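Putative methylase (Clostridium difficile, PDB 3LDU) probably methylates guanine in ribosomal RNA and holds a bound GTP in the pocket of its methyltransferase domain. Local coordinates at residues A[26-31]-A[49-54]; A[7-12]-A[40-45]; A[96-101]-A[113-118]. All blocks are in the same frame, centred on the assembly; numbering follows the deposited sequence.

Interaction 1: residues A[26-31]-A[49-54]; sequences TNLGYE and IAKSNM
Leu-28, in the turn that leaves helix 18-27, meets helix 48-55 in two ways. Its backbone O takes a hydrogen bond from Lys-51 NZ at 3.1 Å, the ammonium lying in the carbonyl plane, while its CD1 methyl leans on the helix backbone, 4.2 Å from Ser-52 CA. Gly-29 closes the helix in a Schellman motif: its positive phi (95°) turns the chain, and Gly-29 N bonds back to Thr-26 O at 2.8 Å. Next, Tyr-30 aims its ring at the helix, with the Leu-28 carbonyl O about 4.1 Å above the centre of one face. The phenol end runs against the lysine chain, Tyr-30 OH lying 3.3 Å from Lys-51 CE. Bent at chi3 (55°), Lys-51 passes that oxygen with its methylenes before its NZ arrives at the carbonyl. Tyr-30 OH is hydrogen-bonded to Asp-45 OD1. Farther along the ring, Tyr-30 CE2 is 4.2 Å from Ser-52 OG, a hydroxyl whose main partner is Gly-48 O. Lys-51 therefore serves as an amphipathic bridge within the ferredoxin-like domain: its methylenes lie against the phenol end of Tyr-30, and its charge meets a carbonyl beside the Schellman turn, a position that would probably suit an ammonium.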
# COMPACT_ATOMS: atom_id res chain seq x y z
N THR A 26 7.23 -0.85 -12.67
CA THR A 26 8.25 -1.01 -13.70
C THR A 26 8.80 -2.44 -13.64
O THR A 26 9.02 -3.07 -14.68
CB THR A 26 9.37 0.04 -13.53
OG1 THR A 26 8.80 1.35 -13.67
CG2 THR A 26 10.45 -0.14 -14.59
N ASN A 27 9.00 -2.96 -12.43
CA ASN A 27 9.54 -4.31 -12.26
C ASN A 27 8.56 -5.40 -12.75
O ASN A 27 8.98 -6.51 -13.05
CB ASN A 27 9.96 -4.56 -10.80
CG ASN A 27 11.40 -4.13 -10.51
OD1 ASN A 27 11.69 -3.56 -9.45
ND2 ASN A 27 12.30 -4.39 -11.45
N LEU A 28 7.28 -5.07 -12.82
CA LEU A 28 6.28 -5.99 -13.40
C LEU A 28 6.32 -5.94 -14.92
O LEU A 28 5.67 -6.74 -15.59
CB LEU A 28 4.86 -5.66 -12.92
CG LEU A 28 4.55 -5.88 -11.44
CD1 LEU A 28 3.08 -5.56 -11.17
CD2 LEU A 28 4.86 -7.31 -11.07
N GLY A 29 7.08 -4.99 -15.46
CA GLY A 29 7.24 -4.87 -16.90
C GLY A 29 6.29 -3.88 -17.54
O GLY A 29 6.19 -3.83 -18.76
N TYR A 30 5.62 -3.07 -16.73
CA TYR A 30 4.59 -2.18 -17.28
C TYR A 30 5.04 -0.75 -17.48
O TYR A 30 5.91 -0.24 -16.77
CB TYR A 30 3.32 -2.20 -16.42
CG TYR A 30 2.69 -3.57 -16.33
CD1 TYR A 30 2.56 -4.37 -17.46
CD2 TYR A 30 2.22 -4.07 -15.11
CE1 TYR A 30 1.99 -5.62 -17.39
CE2 TYR A 30 1.64 -5.32 -15.04
CZ TYR A 30 1.54 -6.09 -16.18
OH TYR A 30 0.96 -7.34 -16.15
N GLU A 31 4.42 -0.10 -18.47
CA GLU A 31 4.73 1.27 -18.83
C GLU A 31 3.97 2.26 -17.96
O GLU A 31 2.74 2.21 -17.86
CB GLU A 31 4.36 1.49 -20.30
CG GLU A 31 4.67 2.90 -20.80
CD GLU A 31 4.09 3.17 -22.18
OE1 GLU A 31 3.34 2.31 -22.70
OE2 GLU A 31 4.38 4.24 -22.74
N ILE A 49 -4.37 -6.73 -14.50
CA ILE A 49 -5.24 -6.60 -13.33
C ILE A 49 -4.86 -7.63 -12.28
O ILE A 49 -4.68 -7.30 -11.09
CB ILE A 49 -6.73 -6.71 -13.71
CG1 ILE A 49 -7.17 -5.49 -14.52
CG2 ILE A 49 -7.59 -6.80 -12.44
CD1 ILE A 49 -8.62 -5.59 -15.05
N ALA A 50 -4.71 -8.88 -12.72
CA ALA A 50 -4.31 -9.97 -11.83
C ALA A 50 -2.93 -9.74 -11.22
O ALA A 50 -2.73 -9.84 -10.00
CB ALA A 50 -4.35 -11.31 -12.59
N LYS A 51 -1.96 -9.43 -12.07
CA LYS A 51 -0.58 -9.24 -11.60
C LYS A 51 -0.43 -8.05 -10.67
O LYS A 51 0.34 -8.12 -9.72
CB LYS A 51 0.40 -9.09 -12.77
CG LYS A 51 0.89 -10.42 -13.34
CD LYS A 51 1.73 -10.22 -14.59
CE LYS A 51 2.89 -9.26 -14.36
NZ LYS A 51 3.73 -9.11 -15.58
N SER A 52 -1.14 -6.96 -10.96
CA SER A 52 -1.02 -5.75 -10.13
C SER A 52 -1.57 -5.97 -8.73
O SER A 52 -0.93 -5.63 -7.74
CB SER A 52 -1.72 -4.57 -10.82
OG SER A 52 -1.05 -4.27 -12.03
N ASN A 53 -2.76 -6.55 -8.64
CA ASN A 53 -3.33 -6.91 -7.35
C ASN A 53 -2.47 -7.94 -6.61
O ASN A 53 -2.31 -7.87 -5.39
CB ASN A 53 -4.75 -7.47 -7.53
CG ASN A 53 -5.76 -6.38 -7.72
OD1 ASN A 53 -6.03 -5.61 -6.80
ND2 ASN A 53 -6.34 -6.29 -8.92
N MSE A 54 -1.90 -8.87 -7.36
CA MSE A 54 -1.13 -9.96 -6.75
C MSE A 54 0.18 -9.46 -6.14
O MSE A 54 0.59 -9.91 -5.05
CB MSE A 54 -0.82 -11.03 -7.78
CG MSE A 54 -0.01 -12.21 -7.25
SE MSE A 54 -0.89 -13.19 -5.80
CE MSE A 54 -2.67 -13.18 -6.44

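Interaction 2: residues A[7-12]-A[40-45]; sequences YTLISP and ITYKTD
Strands 7-12 and 39-44 run antiparallel as neighbours in the seven-stranded sheet, in its ferredoxin-like part, from Tyr-7 opposite Thr-44 to Ser-11 opposite Ile-40. Leu-9 and Tyr-42 form the middle hydrogen-bonded pair, with Leu-9 N to Tyr-42 O at 2.8 Å and Tyr-42 N to Leu-9 O at 2.9 Å; the Tyr-7/Thr-44 and Ser-11/Ile-40 pairs are each joined by two backbone hydrogen bonds as well. Tyr-42 CG stands between its backbone N and carbonyl carbon (chi1 54°), a setting that brings the ring back across the partner strand. There Leu-9 CB sits over one face in a CH-pi contact, 4.0 Å from the Tyr-42 ring centroid. The ring's far end reaches Ser-11: Tyr-42 OH donates to Ser-11 OG at 3.0 Å, and that serine oxygen is also hydrogen-bonded with Arg-61 O. Leu-9 CD1 turns to the Thr-44 methyl, 3.8 Å from Thr-44 CG2. Thr-44 OG1 gives its hydrogen to Asp-45 O at 2.8 Å, on a lone pair, and lies near the plane of the Tyr-7 ring at its edge. On the opposite face of the sheet, Thr-8 CG2 touches Thr-41 CG2 at 3.5 Å. Strand 63-70 flanks 7-12 on its other side and strand 31-36 borders 39-44, while Leu-21 and Ile-25 of helix 18-27 pack on the face carrying Ser-11, Ile-40 and Tyr-42.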
# COMPACT_ATOMS: atom_id res chain seq x y z
N TYR A 7 -4.84 -2.72 -20.86
CA TYR A 7 -5.59 -1.93 -19.90
C TYR A 7 -4.81 -0.69 -19.54
O TYR A 7 -3.58 -0.67 -19.61
CB TYR A 7 -5.79 -2.71 -18.60
CG TYR A 7 -6.58 -3.98 -18.72
CD1 TYR A 7 -7.86 -3.97 -19.24
CD2 TYR A 7 -6.06 -5.19 -18.29
CE1 TYR A 7 -8.60 -5.12 -19.35
CE2 TYR A 7 -6.78 -6.35 -18.38
CZ TYR A 7 -8.05 -6.31 -18.92
OH TYR A 7 -8.79 -7.46 -19.02
N THR A 8 -5.53 0.36 -19.16
CA THR A 8 -4.93 1.45 -18.40
C THR A 8 -5.43 1.32 -16.97
O THR A 8 -6.64 1.35 -16.73
CB THR A 8 -5.34 2.81 -18.97
OG1 THR A 8 -4.85 2.91 -20.31
CG2 THR A 8 -4.73 3.94 -18.15
N LEU A 9 -4.49 1.17 -16.03
CA LEU A 9 -4.82 1.01 -14.63
C LEU A 9 -4.31 2.20 -13.85
O LEU A 9 -3.37 2.89 -14.28
CB LEU A 9 -4.19 -0.27 -14.06
CG LEU A 9 -4.45 -1.58 -14.82
CD1 LEU A 9 -3.78 -2.76 -14.13
CD2 LEU A 9 -5.96 -1.82 -14.97
N ILE A 10 -4.94 2.45 -12.71
CA ILE A 10 -4.51 3.48 -11.80
C ILE A 10 -4.36 2.90 -10.39
O ILE A 10 -5.29 2.26 -9.87
CB ILE A 10 -5.54 4.61 -11.74
CG1 ILE A 10 -5.81 5.14 -13.15
CG2 ILE A 10 -5.05 5.74 -10.80
CD1 ILE A 10 -6.98 6.08 -13.18
N SER A 11 -3.21 3.13 -9.78
CA SER A 11 -3.02 2.73 -8.39
C SER A 11 -2.72 3.92 -7.51
O SER A 11 -1.70 4.58 -7.66
CB SER A 11 -1.92 1.69 -8.26
OG SER A 11 -2.38 0.44 -8.73
N PRO A 12 -3.64 4.21 -6.59
CA PRO A 12 -3.43 5.27 -5.61
C PRO A 12 -2.39 4.80 -4.60
O PRO A 12 -2.20 3.59 -4.40
CB PRO A 12 -4.80 5.39 -4.93
CG PRO A 12 -5.77 4.64 -5.79
CD PRO A 12 -4.97 3.58 -6.46
N ILE A 40 -0.45 6.61 -9.54
CA ILE A 40 0.29 6.28 -10.75
C ILE A 40 -0.69 5.70 -11.78
O ILE A 40 -1.51 4.84 -11.45
CB ILE A 40 1.37 5.20 -10.48
CG1 ILE A 40 2.30 5.63 -9.33
CG2 ILE A 40 2.18 4.94 -11.72
CD1 ILE A 40 3.08 6.87 -9.64
N THR A 41 -0.59 6.16 -13.02
CA THR A 41 -1.38 5.61 -14.12
C THR A 41 -0.43 4.84 -15.03
O THR A 41 0.64 5.34 -15.39
CB THR A 41 -2.08 6.72 -14.91
OG1 THR A 41 -2.93 7.46 -14.02
CG2 THR A 41 -2.93 6.12 -16.04
N TYR A 42 -0.81 3.62 -15.38
CA TYR A 42 0.07 2.75 -16.16
C TYR A 42 -0.69 1.85 -17.14
O TYR A 42 -1.89 1.58 -16.97
CB TYR A 42 0.98 1.91 -15.24
CG TYR A 42 0.27 1.10 -14.16
CD1 TYR A 42 0.29 -0.28 -14.19
CD2 TYR A 42 -0.38 1.72 -13.10
CE1 TYR A 42 -0.34 -1.04 -13.21
CE2 TYR A 42 -1.02 0.97 -12.10
CZ TYR A 42 -0.99 -0.40 -12.17
OH TYR A 42 -1.61 -1.15 -11.19
N LYS A 43 0.01 1.42 -18.18
CA LYS A 43 -0.56 0.57 -19.22
C LYS A 43 -0.05 -0.84 -19.02
O LYS A 43 1.12 -1.03 -18.70
CB LYS A 43 -0.12 1.05 -20.61
CG LYS A 43 -1.22 1.64 -21.46
CD LYS A 43 -0.70 2.07 -22.82
CE LYS A 43 -0.57 0.89 -23.76
NZ LYS A 43 -1.91 0.35 -24.13
N THR A 44 -0.92 -1.82 -19.22
CA THR A 44 -0.55 -3.22 -19.04
C THR A 44 -1.16 -4.09 -20.13
O THR A 44 -2.03 -3.64 -20.87
CB THR A 44 -1.06 -3.78 -17.68
OG1 THR A 44 -2.46 -4.09 -17.78
CG2 THR A 44 -0.85 -2.77 -16.54
N ASP A 45 -0.68 -5.32 -20.22
CA ASP A 45 -1.31 -6.33 -21.05
C ASP A 45 -2.50 -6.94 -20.30
O ASP A 45 -2.92 -6.41 -19.26
CB ASP A 45 -0.30 -7.42 -21.44
CG ASP A 45 0.31 -8.12 -20.23
OD1 ASP A 45 -0.25 -8.01 -19.13
OD2 ASP A 45 1.35 -8.79 -20.39

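Interaction 3: residues A[96-101]-A[113-118]; sequences FPISKA and DVQAIV
Gln-115 NE2 donates to the backbone Ile-98 O at 2.9 Å, tying a helix side chain to the start of an edge strand. The bond is noticeably bent, with an N-H...O angle of 137°. Its donor stands above the carbonyl plane, 37° out of it, and the acceptor oxygen is tilted from the plane of the Gln-115 amide. The glutamine gets there with its chain extended beyond CG, which carries the amide past the side chain of Ile-98; the two side chains lie alongside, running in opposing senses. The aliphatic part of Gln-115 touches two strand residues: Ile-98 CG2 is 4.0 Å from Gln-115 CG, and Ala-101 CB approaches that same Gln-115 CG to 3.7 Å. This is helix-on-sheet packing in the THUMP domain, where helix 111-129 covers strand 98-104, an outermost strand of the seven-stranded sheet. The axes of the short segments, strand 98-101 and helix 113-118, come within 8.2 Å, at 140° between their directions. Two valines of the helix complete the apolar patch, one turn apart. Val-118 CG1 meets Ile-98 CD1 at 4.0 Å, the isoleucine's CG1 branch reaching toward the next helical turn, and Val-114 CG1 meets Ala-101 CB at the same distance. Strand 145-150 lies alongside 98-104, hydrogen-bonding to it through Ile-145 and Val-147, and Val-147 also touches Val-114.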
# COMPACT_ATOMS: atom_id res chain seq x y z
N PHE A 96 -23.49 -2.40 -10.14
CA PHE A 96 -22.56 -1.29 -10.36
C PHE A 96 -22.80 -0.16 -9.37
O PHE A 96 -23.21 0.95 -9.75
CB PHE A 96 -22.60 -0.79 -11.82
CG PHE A 96 -23.98 -0.44 -12.33
CD1 PHE A 96 -24.40 0.88 -12.41
CD2 PHE A 96 -24.85 -1.44 -12.76
CE1 PHE A 96 -25.66 1.20 -12.90
CE2 PHE A 96 -26.12 -1.12 -13.25
CZ PHE A 96 -26.53 0.19 -13.32
N PRO A 97 -22.53 -0.43 -8.09
CA PRO A 97 -22.72 0.63 -7.09
C PRO A 97 -21.66 1.70 -7.33
O PRO A 97 -20.55 1.37 -7.74
CB PRO A 97 -22.46 -0.10 -5.77
CG PRO A 97 -21.50 -1.20 -6.12
CD PRO A 97 -21.89 -1.63 -7.52
N ILE A 98 -22.01 2.97 -7.13
CA ILE A 98 -21.03 4.04 -7.23
C ILE A 98 -20.43 4.16 -5.84
O ILE A 98 -20.98 4.81 -4.95
CB ILE A 98 -21.66 5.37 -7.70
CG1 ILE A 98 -22.67 5.11 -8.83
CG2 ILE A 98 -20.58 6.33 -8.18
CD1 ILE A 98 -22.07 4.39 -10.05
N SER A 99 -19.32 3.47 -5.63
CA SER A 99 -18.86 3.21 -4.28
C SER A 99 -18.25 4.43 -3.64
O SER A 99 -18.25 4.56 -2.41
CB SER A 99 -17.88 2.04 -4.28
OG SER A 99 -18.53 0.86 -4.70
N LYS A 100 -17.74 5.34 -4.45
CA LYS A 100 -16.97 6.47 -3.91
C LYS A 100 -16.81 7.58 -4.94
O LYS A 100 -16.61 7.30 -6.13
CB LYS A 100 -15.59 5.98 -3.49
CG LYS A 100 -14.68 7.07 -2.96
CD LYS A 100 -13.31 6.51 -2.65
CE LYS A 100 -12.44 7.49 -1.88
NZ LYS A 100 -11.06 6.95 -1.72
N ALA A 101 -16.91 8.83 -4.48
CA ALA A 101 -16.54 9.96 -5.33
C ALA A 101 -15.68 10.92 -4.55
O ALA A 101 -15.94 11.18 -3.37
CB ALA A 101 -17.78 10.68 -5.85
N ASP A 113 -23.90 14.05 -4.94
CA ASP A 113 -24.60 14.40 -6.17
C ASP A 113 -23.86 13.90 -7.40
O ASP A 113 -24.48 13.47 -8.39
CB ASP A 113 -24.85 15.90 -6.26
CG ASP A 113 -25.83 16.37 -5.20
OD1 ASP A 113 -26.92 15.76 -5.09
OD2 ASP A 113 -25.51 17.33 -4.47
N VAL A 114 -22.53 13.93 -7.34
CA VAL A 114 -21.70 13.35 -8.39
C VAL A 114 -22.03 11.86 -8.52
O VAL A 114 -22.21 11.34 -9.63
CB VAL A 114 -20.20 13.53 -8.09
CG1 VAL A 114 -19.34 12.61 -8.96
CG2 VAL A 114 -19.78 14.99 -8.26
N GLN A 115 -22.14 11.18 -7.38
CA GLN A 115 -22.44 9.75 -7.37
C GLN A 115 -23.80 9.47 -7.99
O GLN A 115 -23.93 8.54 -8.78
CB GLN A 115 -22.42 9.19 -5.95
CG GLN A 115 -21.04 9.12 -5.29
CD GLN A 115 -21.16 8.67 -3.84
OE1 GLN A 115 -21.54 9.45 -2.97
NE2 GLN A 115 -20.89 7.39 -3.58
N ALA A 116 -24.81 10.26 -7.62
CA ALA A 116 -26.17 10.04 -8.12
C ALA A 116 -26.24 10.27 -9.62
O ALA A 116 -26.88 9.50 -10.32
CB ALA A 116 -27.17 10.95 -7.42
N ILE A 117 -25.60 11.33 -10.11
CA ILE A 117 -25.65 11.66 -11.53
C ILE A 117 -24.93 10.59 -12.36
O ILE A 117 -25.42 10.19 -13.42
CB ILE A 117 -25.06 13.07 -11.81
CG1 ILE A 117 -26.01 14.16 -11.30
CG2 ILE A 117 -24.79 13.25 -13.31
CD1 ILE A 117 -27.23 14.41 -12.19
N VAL A 118 -23.79 10.13 -11.88
CA VAL A 118 -23.07 9.06 -12.57
C VAL A 118 -23.91 7.78 -12.58
O VAL A 118 -24.00 7.11 -13.61
CB VAL A 118 -21.65 8.82 -11.96
CG1 VAL A 118 -21.06 7.50 -12.43
CG2 VAL A 118 -20.72 9.97 -12.34

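Interactions 1 and 2 belong to the same ferredoxin-like domain and alternate along the chain, with centres about 9 Å apart. They meet directly: Glu-31 O lies 2.9 Å from Lys-43 N, a probable hydrogen bond, and Ser-52 OG makes a weak one with Tyr-42 OH. Interaction 3 follows later, in the THUMP domain, about 22 Å from interaction 2 and 28 Å from interaction 1, centre to centre. Interactions 2 and 3 nevertheless share one seven-stranded sheet, their nearest atoms about 7 Å apart without touching. All three contacts lie away from the GTP pocket, which is in the methyltransferase domain.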